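PDB 4JXR: acetyltransferase from Sinorhizobium meliloti, which probably transfers the acetyl group of acetyl-CoA to a small amine, as GNAT-superfamily phosphinothricin acetyltransferases do. Local coordinates for residues Arg118-Ile124 against Ala160-Leu166; Thr5-Ala9 against Tyr56-Leu60; Leu26-Tyr32 against Lys152-Asp158. All blocks are in the same frame, centred on the assembly; numbering follows the deposited sequence. Where two conformers were deposited one is given.

Interaction 1: Arg118-Ile124 against Ala160-Leu166; sequences RQMIAVI and AFMQRPL
Q119 and Q163 meet amide to amide on one face of two antiparallel strands, the axes of 119-124 and 160-165 running at 162°. From CB, Q119 holds CG anti to its carbonyl carbon (chi1 -58°) and then bends at chi2. CB and CG skirt the NE2 of Q163, CD lies near that nitrogen and P165 CA, and OE1 at the tip accepts a hydrogen bond from Q163 NE2 (2.9 Å). The donor stands above the Q119 carbonyl plane, and the two amide planes are 81° apart; OE1 still lies in the plane of the Q163 amide. Q119 OE1 also rests 3.3 Å from P165 CA, and Q119 NE2 comes to 4.1 Å from P165 CB. Q163 NE2 has a second acceptor, the carbonyl of K147 of the second subunit, so it has one in each subunit.

Further along this face V123 puts CG1 over the F161 ring, 4.3 Å from the centroid and offset toward the rim, while I121 CD1 reaches the ring's edge near its plane. The ring also meets F161 of the second subunit. On the other face I124 CD1 presses against M162 SE (3.5 Å), and helix 129-137 covers both. Backbone bonds such as I124 N to A160 O (2.8 Å) pair the strands throughout. The arrangement is an antiparallel strand pair of the central GNAT sheet, one face against helices and the other at the subunit interface.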
loop_
_atom_site.group_PDB
_atom_site.type_symbol
_atom_site.label_atom_id
_atom_site.label_comp_id
_atom_site.label_asym_id
_atom_site.label_seq_id
_atom_site.Cartn_x
_atom_site.Cartn_y
_atom_site.Cartn_z
ATOM N N ARG A 118 8.278 7.047 13.345
ATOM C CA ARG A 118 9.647 7.348 12.879
ATOM C C ARG A 118 9.750 7.745 11.398
ATOM O O ARG A 118 10.749 8.283 11.024
ATOM C CB ARG A 118 10.583 6.173 13.167
ATOM C CG ARG A 118 10.752 5.878 14.665
ATOM C CD ARG A 118 11.352 7.059 15.433
ATOM N NE ARG A 118 11.776 6.633 16.783
ATOM C CZ ARG A 118 12.929 6.014 17.011
ATOM N NH1 ARG A 118 13.799 5.773 16.067
ATOM N NH2 ARG A 118 13.188 5.625 18.250
ATOM N N GLN A 119 8.706 7.459 10.579
ATOM C CA GLN A 119 8.722 7.845 9.176
ATOM C C GLN A 119 7.294 8.159 8.778
ATOM O O GLN A 119 6.365 7.519 9.266
ATOM C CB GLN A 119 9.244 6.727 8.273
ATOM C CG GLN A 119 10.661 6.234 8.601
ATOM C CD GLN A 119 11.752 7.211 8.261
ATOM O OE1 GLN A 119 11.646 8.061 7.382
ATOM N NE2 GLN A 119 12.913 7.059 8.971
HETATM N N MSE A 120 7.149 9.123 7.861
HETATM C CA MSE A 120 5.849 9.434 7.278
HETATM C C MSE A 120 5.974 9.374 5.754
HETATM O O MSE A 120 6.906 9.937 5.170
HETATM C CB MSE A 120 5.365 10.807 7.720
HETATM C CG MSE A 120 3.916 11.118 7.278
HETATM SE SE MSE A 120 3.200 12.721 8.047
HETATM C CE MSE A 120 2.801 12.078 9.768
ATOM N N ILE A 121 5.034 8.682 5.128
ATOM C CA ILE A 121 4.926 8.583 3.674
ATOM C C ILE A 121 3.668 9.266 3.211
ATOM O O ILE A 121 2.631 9.216 3.858
ATOM C CB ILE A 121 5.002 7.065 3.248
ATOM C CG1 ILE A 121 5.105 6.812 1.750
ATOM C CG2 ILE A 121 3.837 6.266 3.786
ATOM C CD1 ILE A 121 5.526 5.372 1.427
ATOM N N ALA A 122 3.763 9.925 2.060
ATOM C CA ALA A 122 2.629 10.448 1.330
ATOM C C ALA A 122 2.557 9.710 -0.014
ATOM O O ALA A 122 3.547 9.577 -0.710
ATOM C CB ALA A 122 2.751 11.931 1.092
ATOM N N VAL A 123 1.370 9.236 -0.324
ATOM C CA VAL A 123 1.074 8.554 -1.591
ATOM C C VAL A 123 0.133 9.469 -2.330
ATOM O O VAL A 123 -1.033 9.601 -1.931
ATOM C CB VAL A 123 0.475 7.163 -1.354
ATOM C CG1 VAL A 123 0.177 6.522 -2.714
ATOM C CG2 VAL A 123 1.386 6.304 -0.514
ATOM N N ILE A 124 0.628 10.207 -3.303
ATOM C CA ILE A 124 -0.037 11.363 -3.892
ATOM C C ILE A 124 -0.702 10.950 -5.188
ATOM O O ILE A 124 -0.057 10.707 -6.216
ATOM C CB ILE A 124 0.941 12.501 -4.092
ATOM C CG1 ILE A 124 1.456 12.903 -2.633
ATOM C CG2 ILE A 124 0.256 13.694 -4.770
ATOM C CD1 ILE A 124 2.500 13.975 -2.631
ATOM N N ALA A 160 2.685 9.518 -6.959
ATOM C CA ALA A 160 3.977 9.923 -6.403
ATOM C C ALA A 160 4.097 9.451 -4.968
ATOM O O ALA A 160 3.136 9.457 -4.220
ATOM C CB ALA A 160 4.149 11.417 -6.452
ATOM N N PHE A 161 5.285 9.022 -4.589
ATOM C CA PHE A 161 5.597 8.596 -3.214
ATOM C C PHE A 161 6.609 9.562 -2.647
ATOM O O PHE A 161 7.664 9.788 -3.259
ATOM C CB PHE A 161 6.183 7.201 -3.208
ATOM C CG PHE A 161 5.127 6.119 -3.451
ATOM C CD1 PHE A 161 4.398 6.027 -4.628
ATOM C CD2 PHE A 161 4.810 5.249 -2.488
ATOM C CE1 PHE A 161 3.430 5.044 -4.825
ATOM C CE2 PHE A 161 3.830 4.250 -2.690
ATOM C CZ PHE A 161 3.162 4.210 -3.866
HETATM N N MSE A 162 6.306 10.122 -1.494
HETATM C CA MSE A 162 7.224 11.034 -0.805
HETATM C C MSE A 162 7.398 10.562 0.618
HETATM O O MSE A 162 6.545 9.855 1.161
HETATM C CB MSE A 162 6.699 12.447 -0.803
HETATM C CG MSE A 162 6.345 12.934 -2.225
HETATM SE SE MSE A 162 5.853 14.798 -2.239
HETATM C CE MSE A 162 7.580 15.589 -1.989
ATOM N N GLN A 163 8.470 10.995 1.262
ATOM C CA GLN A 163 8.771 10.506 2.620
ATOM C C GLN A 163 9.472 11.603 3.411
ATOM O O GLN A 163 10.278 12.340 2.866
ATOM C CB GLN A 163 9.629 9.261 2.571
ATOM C CG GLN A 163 9.821 8.563 3.888
ATOM C CD GLN A 163 10.534 7.246 3.733
ATOM O OE1 GLN A 163 10.539 6.648 2.666
ATOM N NE2 GLN A 163 11.111 6.800 4.816
ATOM N N ARG A 164 9.231 11.623 4.712
ATOM C CA ARG A 164 9.851 12.507 5.700
ATOM C C ARG A 164 10.215 11.586 6.912
ATOM O O ARG A 164 9.312 10.919 7.397
ATOM C CB ARG A 164 8.854 13.608 6.138
ATOM C CG ARG A 164 9.516 14.694 6.993
ATOM C CD ARG A 164 8.444 15.543 7.686
ATOM N NE ARG A 164 8.938 16.705 8.401
ATOM C CZ ARG A 164 9.379 16.741 9.652
ATOM N NH1 ARG A 164 9.605 15.627 10.345
ATOM N NH2 ARG A 164 9.591 17.925 10.204
ATOM N N PRO A 165 11.416 11.672 7.519
ATOM C CA PRO A 165 11.626 11.051 8.822
ATOM C C PRO A 165 10.847 11.838 9.865
ATOM O O PRO A 165 10.590 13.028 9.702
ATOM C CB PRO A 165 13.128 11.172 9.034
ATOM C CG PRO A 165 13.495 12.412 8.283
ATOM C CD PRO A 165 12.608 12.394 7.059
ATOM N N LEU A 166 10.548 11.168 10.949
ATOM C CA LEU A 166 9.923 11.772 12.105
ATOM C C LEU A 166 10.820 11.532 13.322
ATOM O O LEU A 166 11.257 10.402 13.551
ATOM C CB LEU A 166 8.547 11.159 12.404
ATOM C CG LEU A 166 7.506 11.271 11.292
ATOM C CD1 LEU A 166 6.314 10.431 11.655
ATOM C CD2 LEU A 166 7.096 12.709 11.033
#

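Interaction 2: Thr5-Ala9 against Tyr56-Leu60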
loop_
_atom_site.group_PDB
_atom_site.type_symbol
_atom_site.label_atom_id
_atom_site.label_comp_id
_atom_site.label_asym_id
_atom_site.label_seq_id
_atom_site.Cartn_x
_atom_site.Cartn_y
_atom_site.Cartn_z
ATOM N N THR A 5 -7.313 27.336 12.258
ATOM C CA THR A 5 -7.969 26.851 13.458
ATOM C C THR A 5 -8.177 25.359 13.309
ATOM O O THR A 5 -9.021 24.938 12.529
ATOM C CB THR A 5 -9.303 27.571 13.667
ATOM O OG1 THR A 5 -9.077 29.005 13.699
ATOM C CG2 THR A 5 -9.966 27.108 14.900
ATOM N N LEU A 6 -7.418 24.581 14.058
ATOM C CA LEU A 6 -7.498 23.152 13.997
ATOM C C LEU A 6 -7.971 22.600 15.311
ATOM O O LEU A 6 -7.729 23.195 16.387
ATOM C CB LEU A 6 -6.103 22.530 13.715
ATOM C CG LEU A 6 -5.334 23.036 12.524
ATOM C CD1 LEU A 6 -4.100 22.185 12.327
ATOM C CD2 LEU A 6 -6.148 23.103 11.264
ATOM N N ARG A 7 -8.596 21.431 15.301
ATOM C CA ARG A 7 -8.860 20.679 16.490
ATOM C C ARG A 7 -9.050 19.208 16.093
ATOM O O ARG A 7 -9.248 18.896 14.912
ATOM C CB ARG A 7 -10.102 21.212 17.261
ATOM C CG ARG A 7 -11.389 21.144 16.447
ATOM C CD ARG A 7 -12.615 21.249 17.329
ATOM N NE ARG A 7 -13.863 21.362 16.595
ATOM C CZ ARG A 7 -14.440 20.363 15.923
ATOM N NH1 ARG A 7 -13.987 19.112 16.002
ATOM N NH2 ARG A 7 -15.535 20.583 15.224
ATOM N N ASP A 8 -9.066 18.319 17.071
ATOM C CA ASP A 8 -9.303 16.960 16.770
ATOM C C ASP A 8 -10.717 16.736 16.285
ATOM O O ASP A 8 -11.683 17.382 16.772
ATOM C CB ASP A 8 -8.988 16.043 17.958
ATOM C CG ASP A 8 -7.496 15.750 18.053
ATOM O OD1 ASP A 8 -6.709 16.567 17.585
ATOM O OD2 ASP A 8 -7.157 14.676 18.569
ATOM N N ALA A 9 -10.895 15.817 15.358
ATOM C CA ALA A 9 -12.205 15.460 14.873
ATOM C C ALA A 9 -12.989 14.709 15.927
ATOM O O ALA A 9 -12.439 13.915 16.682
ATOM C CB ALA A 9 -12.037 14.562 13.643
ATOM N N TYR A 56 -6.570 12.391 14.052
ATOM C CA TYR A 56 -7.585 12.698 13.033
ATOM C C TYR A 56 -8.108 14.083 13.386
ATOM O O TYR A 56 -8.664 14.272 14.497
ATOM C CB TYR A 56 -8.670 11.616 13.062
ATOM C CG TYR A 56 -9.565 11.517 11.846
ATOM C CD1 TYR A 56 -10.148 12.640 11.254
ATOM C CD2 TYR A 56 -9.866 10.301 11.277
ATOM C CE1 TYR A 56 -11.003 12.510 10.163
ATOM C CE2 TYR A 56 -10.711 10.155 10.211
ATOM C CZ TYR A 56 -11.311 11.291 9.670
ATOM O OH TYR A 56 -12.196 11.218 8.596
ATOM N N VAL A 57 -7.873 15.063 12.528
ATOM C CA VAL A 57 -8.081 16.456 12.827
ATOM C C VAL A 57 -8.905 17.163 11.762
ATOM O O VAL A 57 -9.008 16.698 10.619
ATOM C CB VAL A 57 -6.716 17.174 13.060
ATOM C CG1 VAL A 57 -5.876 16.473 14.153
ATOM C CG2 VAL A 57 -5.915 17.250 11.813
ATOM N N VAL A 58 -9.523 18.248 12.171
ATOM C CA VAL A 58 -10.271 19.100 11.268
ATOM C C VAL A 58 -9.729 20.527 11.325
ATOM O O VAL A 58 -9.170 20.966 12.332
ATOM C CB VAL A 58 -11.780 19.107 11.575
ATOM C CG1 VAL A 58 -12.393 17.742 11.289
ATOM C CG2 VAL A 58 -12.072 19.527 13.017
ATOM N N ALA A 59 -9.946 21.220 10.218
ATOM C CA ALA A 59 -9.735 22.670 10.102
ATOM C C ALA A 59 -11.106 23.345 10.038
ATOM O O ALA A 59 -12.015 22.848 9.375
ATOM C CB ALA A 59 -8.951 23.024 8.848
ATOM N N LEU A 60 -11.207 24.455 10.737
ATOM C CA LEU A 60 -12.463 25.184 10.879
ATOM C C LEU A 60 -12.372 26.559 10.274
ATOM O O LEU A 60 -11.338 27.215 10.301
ATOM C CB LEU A 60 -12.750 25.416 12.364
ATOM C CG LEU A 60 -12.727 24.184 13.268
ATOM C CD1 LEU A 60 -13.065 24.575 14.712
ATOM C CD2 LEU A 60 -13.618 23.043 12.770
HETATM O O HOH W 1 -8.610 26.983 9.667
HETATM O O HOH W 2 -10.624 29.773 11.151
HETATM O O HOH W 3 -7.503 12.447 16.885
HETATM O O HOH W 4 -10.253 12.204 16.633
#
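The guanidinium of R7 lies with one face over V58 CG2, which sits 3.6 Å from NH1, while L60 CD1 approaches it obliquely; the ring of Y56 takes the methyl of A9, also obliquely, with A9 CB 3.6 Å from Y56 CD1. These groups flank an antiparallel pair at the edge of the GNAT sheet, where strand 5-8 is the outermost strand of this chain and strand 56-60 its neighbour, their axes at 150°.

R7 places CG between its backbone N and carbonyl carbon (chi1 61°), which lays the extended chain alongside V58 and across L60 at about a right angle. Its head is fixed by polar bonds: NH1 donates to D8 O of its own strand, nearly in the guanidinium plane, and forms a salt bridge with D13, outside the pair. The backbone of R7 meets V58 in both directions, the straighter bond running from V58 N to R7 O (2.8 Å). On the opposite face L6 CD2 packs on A59 CB (3.7 Å), and helix 100-115 covers the pair through L104, E107 and I100. The CB bond of D8 leads away from strand 56-60, and R111 of that helix forms a salt bridge with OD1; the same oxygen touches V57 CG1. F46 of helix 39-51 touches A9 and meets the Y56 ring edge to face.

At the far end one water accepts from T5 N (2.9 Å) and donates to L60 O (2.8 Å), and a second water joins T5 OG1 to that same carbonyl.

Interaction 3: Leu26-Tyr32 against Lys152-Asp158; sequences LNGVATY and KHGRWLD
The chain leaves helix 14-27 at G28 and runs as a loop past the type I' turn K152-R155, so that the backbones stay well apart, with Y32 and K152 nearest at 7.3 Å between CA atoms, and long side chains bridge them. K152 does most of this. With CG anti to its backbone N (chi1 -172°) and every later torsion extended, it stretches straight into the loop, where NZ donates to G28 O and T31 O, each 2.9 Å from it. Both carbonyls receive it somewhat tilted from their planes. NZ is also hydrogen-bonded to the carbonyls of V25 and E33; four acceptors exceed its three hydrogens, so some must be shared, and the buried ammonium group is ringed by backbone oxygens, an environment that probably keeps it protonated.

Next along the turn, H153 directs the edge of its imidazole at the last turn of the helix: NE2 makes a weak, bent bond to L26 O (3.0 Å). The CG of K152 lies over one face of this ring.

The apolar part centres on L157, whose CD1 touches both V29 CG1 and Y32 CE1, 3.7 Å from each. L157 and Y32 lie alongside in opposing senses, with the Y32 OH 3.7 Å from L157 CB; the hydroxyl is hydrogen-bonded to T159 OG1 and G126 N. The Y32 ring also meets Y81 of the second subunit edge to face. The arrangement is a beta hairpin of the C-terminal part of the GNAT sheet, its turn anchored by a lysine to the loop after helix 14-27.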
loop_
_atom_site.group_PDB
_atom_site.type_symbol
_atom_site.label_atom_id
_atom_site.label_comp_id
_atom_site.label_asym_id
_atom_site.label_seq_id
_atom_site.Cartn_x
_atom_site.Cartn_y
_atom_site.Cartn_z
ATOM N N LEU A 26 -15.477 12.682 -6.375
ATOM C CA LEU A 26 -16.123 12.977 -7.643
ATOM C C LEU A 26 -15.314 13.852 -8.540
ATOM O O LEU A 26 -15.401 13.644 -9.787
ATOM C CB LEU A 26 -17.467 13.626 -7.396
ATOM C CG LEU A 26 -18.491 12.755 -6.698
ATOM C CD1 LEU A 26 -19.749 13.542 -6.315
ATOM C CD2 LEU A 26 -18.851 11.534 -7.523
ATOM N N ASN A 27 -14.577 14.829 -8.041
ATOM C CA ASN A 27 -13.960 15.825 -8.879
ATOM C C ASN A 27 -12.453 15.786 -8.942
ATOM O O ASN A 27 -11.883 16.429 -9.814
ATOM C CB ASN A 27 -14.440 17.185 -8.426
ATOM C CG ASN A 27 -15.973 17.353 -8.622
ATOM O OD1 ASN A 27 -16.598 16.764 -9.546
ATOM N ND2 ASN A 27 -16.564 18.174 -7.788
ATOM N N GLY A 28 -11.791 15.009 -8.101
ATOM C CA GLY A 28 -10.321 15.064 -8.005
ATOM C C GLY A 28 -9.644 13.749 -8.269
ATOM O O GLY A 28 -10.316 12.745 -8.546
ATOM N N VAL A 29 -8.328 13.729 -8.185
ATOM C CA VAL A 29 -7.623 12.467 -8.287
ATOM C C VAL A 29 -6.703 12.247 -7.084
ATOM O O VAL A 29 -5.858 11.356 -7.150
ATOM C CB VAL A 29 -6.853 12.308 -9.634
ATOM C CG1 VAL A 29 -7.823 12.181 -10.809
ATOM C CG2 VAL A 29 -5.875 13.452 -9.816
ATOM N N ALA A 30 -6.833 13.032 -6.017
ATOM C CA ALA A 30 -6.145 12.746 -4.751
ATOM C C ALA A 30 -6.548 11.418 -4.189
ATOM O O ALA A 30 -5.754 10.816 -3.504
ATOM C CB ALA A 30 -6.382 13.853 -3.739
ATOM N N THR A 31 -7.801 11.028 -4.390
ATOM C CA THR A 31 -8.252 9.728 -3.970
ATOM C C THR A 31 -8.610 8.902 -5.200
ATOM O O THR A 31 -9.213 9.402 -6.153
ATOM C CB THR A 31 -9.447 9.788 -2.998
ATOM O OG1 THR A 31 -9.930 8.457 -2.801
ATOM C CG2 THR A 31 -10.559 10.672 -3.534
ATOM N N TYR A 32 -8.221 7.640 -5.164
ATOM C CA TYR A 32 -8.496 6.705 -6.241
ATOM C C TYR A 32 -9.791 5.940 -5.994
ATOM O O TYR A 32 -10.180 5.090 -6.789
ATOM C CB TYR A 32 -7.327 5.737 -6.401
ATOM C CG TYR A 32 -6.115 6.362 -7.070
ATOM C CD1 TYR A 32 -6.077 7.717 -7.389
ATOM C CD2 TYR A 32 -5.015 5.590 -7.384
ATOM C CE1 TYR A 32 -4.967 8.279 -7.995
ATOM C CE2 TYR A 32 -3.897 6.143 -7.982
ATOM C CZ TYR A 32 -3.878 7.487 -8.284
ATOM O OH TYR A 32 -2.769 8.052 -8.871
ATOM N N LYS A 152 -8.587 6.984 -13.881
ATOM C CA LYS A 152 -9.779 7.668 -13.370
ATOM C C LYS A 152 -10.148 8.808 -14.314
ATOM O O LYS A 152 -9.274 9.457 -14.852
ATOM C CB LYS A 152 -9.527 8.195 -11.948
ATOM C CG LYS A 152 -10.764 8.748 -11.247
ATOM C CD LYS A 152 -10.485 9.129 -9.795
ATOM C CE LYS A 152 -11.741 9.651 -9.102
ATOM N NZ LYS A 152 -11.491 10.184 -7.728
ATOM N N HIS A 153 -11.404 9.114 -14.473
ATOM C CA HIS A 153 -11.873 10.176 -15.358
ATOM C C HIS A 153 -11.203 10.040 -16.746
ATOM O O HIS A 153 -10.788 11.037 -17.359
ATOM C CB HIS A 153 -11.605 11.551 -14.741
ATOM C CG HIS A 153 -12.390 11.845 -13.487
ATOM N ND1 HIS A 153 -13.470 11.097 -13.061
ATOM C CD2 HIS A 153 -12.257 12.849 -12.589
ATOM C CE1 HIS A 153 -13.968 11.634 -11.955
ATOM N NE2 HIS A 153 -13.240 12.684 -11.642
ATOM N N GLY A 154 -11.096 8.793 -17.189
ATOM C CA GLY A 154 -10.684 8.469 -18.540
ATOM C C GLY A 154 -9.198 8.613 -18.811
ATOM O O GLY A 154 -8.797 8.545 -19.972
ATOM N N ARG A 155 -8.371 8.790 -17.768
ATOM C CA ARG A 155 -6.953 9.105 -17.913
ATOM C C ARG A 155 -6.089 8.159 -17.075
ATOM O O ARG A 155 -6.435 7.836 -15.930
ATOM C CB ARG A 155 -6.684 10.543 -17.400
ATOM C CG ARG A 155 -7.509 11.627 -18.086
ATOM C CD ARG A 155 -7.008 13.043 -17.793
ATOM N NE ARG A 155 -6.263 13.188 -16.548
ATOM C CZ ARG A 155 -6.805 13.523 -15.382
ATOM N NH1 ARG A 155 -6.038 13.642 -14.299
ATOM N NH2 ARG A 155 -8.113 13.737 -15.293
ATOM N N TRP A 156 -4.936 7.815 -17.603
ATOM C CA TRP A 156 -3.879 7.181 -16.806
ATOM C C TRP A 156 -3.269 8.211 -15.876
ATOM O O TRP A 156 -2.943 9.325 -16.287
ATOM C CB TRP A 156 -2.799 6.555 -17.699
ATOM C CG TRP A 156 -3.237 5.343 -18.436
ATOM C CD1 TRP A 156 -3.444 5.217 -19.811
ATOM C CD2 TRP A 156 -3.568 4.080 -17.876
ATOM N NE1 TRP A 156 -3.852 3.954 -20.110
ATOM C CE2 TRP A 156 -3.946 3.232 -18.937
ATOM C CE3 TRP A 156 -3.627 3.585 -16.548
ATOM C CZ2 TRP A 156 -4.340 1.937 -18.747
ATOM C CZ3 TRP A 156 -4.028 2.303 -16.351
ATOM C CH2 TRP A 156 -4.379 1.479 -17.454
ATOM N N LEU A 157 -3.062 7.833 -14.623
ATOM C CA LEU A 157 -2.558 8.670 -13.576
ATOM C C LEU A 157 -1.291 8.106 -13.010
ATOM O O LEU A 157 -1.176 6.907 -12.776
ATOM C CB LEU A 157 -3.581 8.719 -12.432
ATOM C CG LEU A 157 -4.980 9.233 -12.768
ATOM C CD1 LEU A 157 -5.838 9.194 -11.522
ATOM C CD2 LEU A 157 -4.965 10.621 -13.298
ATOM N N ASP A 158 -0.341 8.983 -12.747
ATOM C CA ASP A 158 0.868 8.648 -11.993
ATOM C C ASP A 158 0.578 8.782 -10.497
ATOM O O ASP A 158 -0.269 9.588 -10.092
ATOM C CB ASP A 158 2.006 9.549 -12.398
ATOM C CG ASP A 158 2.376 9.468 -13.872
ATOM O OD1 ASP A 158 2.086 8.482 -14.544
ATOM O OD2 ASP A 158 3.024 10.456 -14.326
#

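All three contacts reach the same mixed sheet. Interactions 1 and 2 lie on opposite sides of the chain's centre, their centres 21 Å apart and their nearest atoms about 10 Å. Interaction 3 comes just before interaction 1 along strand 155-165, with T159 between, although their centres are also 21 Å apart, and both touch the second subunit; interaction 2 touches no other chain. Each comes near acetyl-CoA-binding residues: the side chain of H128 is about 5 Å from that of I124 in interaction 1 and from that of V29 in interaction 3, while the side chain of A59 in interaction 2 is about 6 Å from that of L91. Interactions 1 and 3 thus both lie by H128.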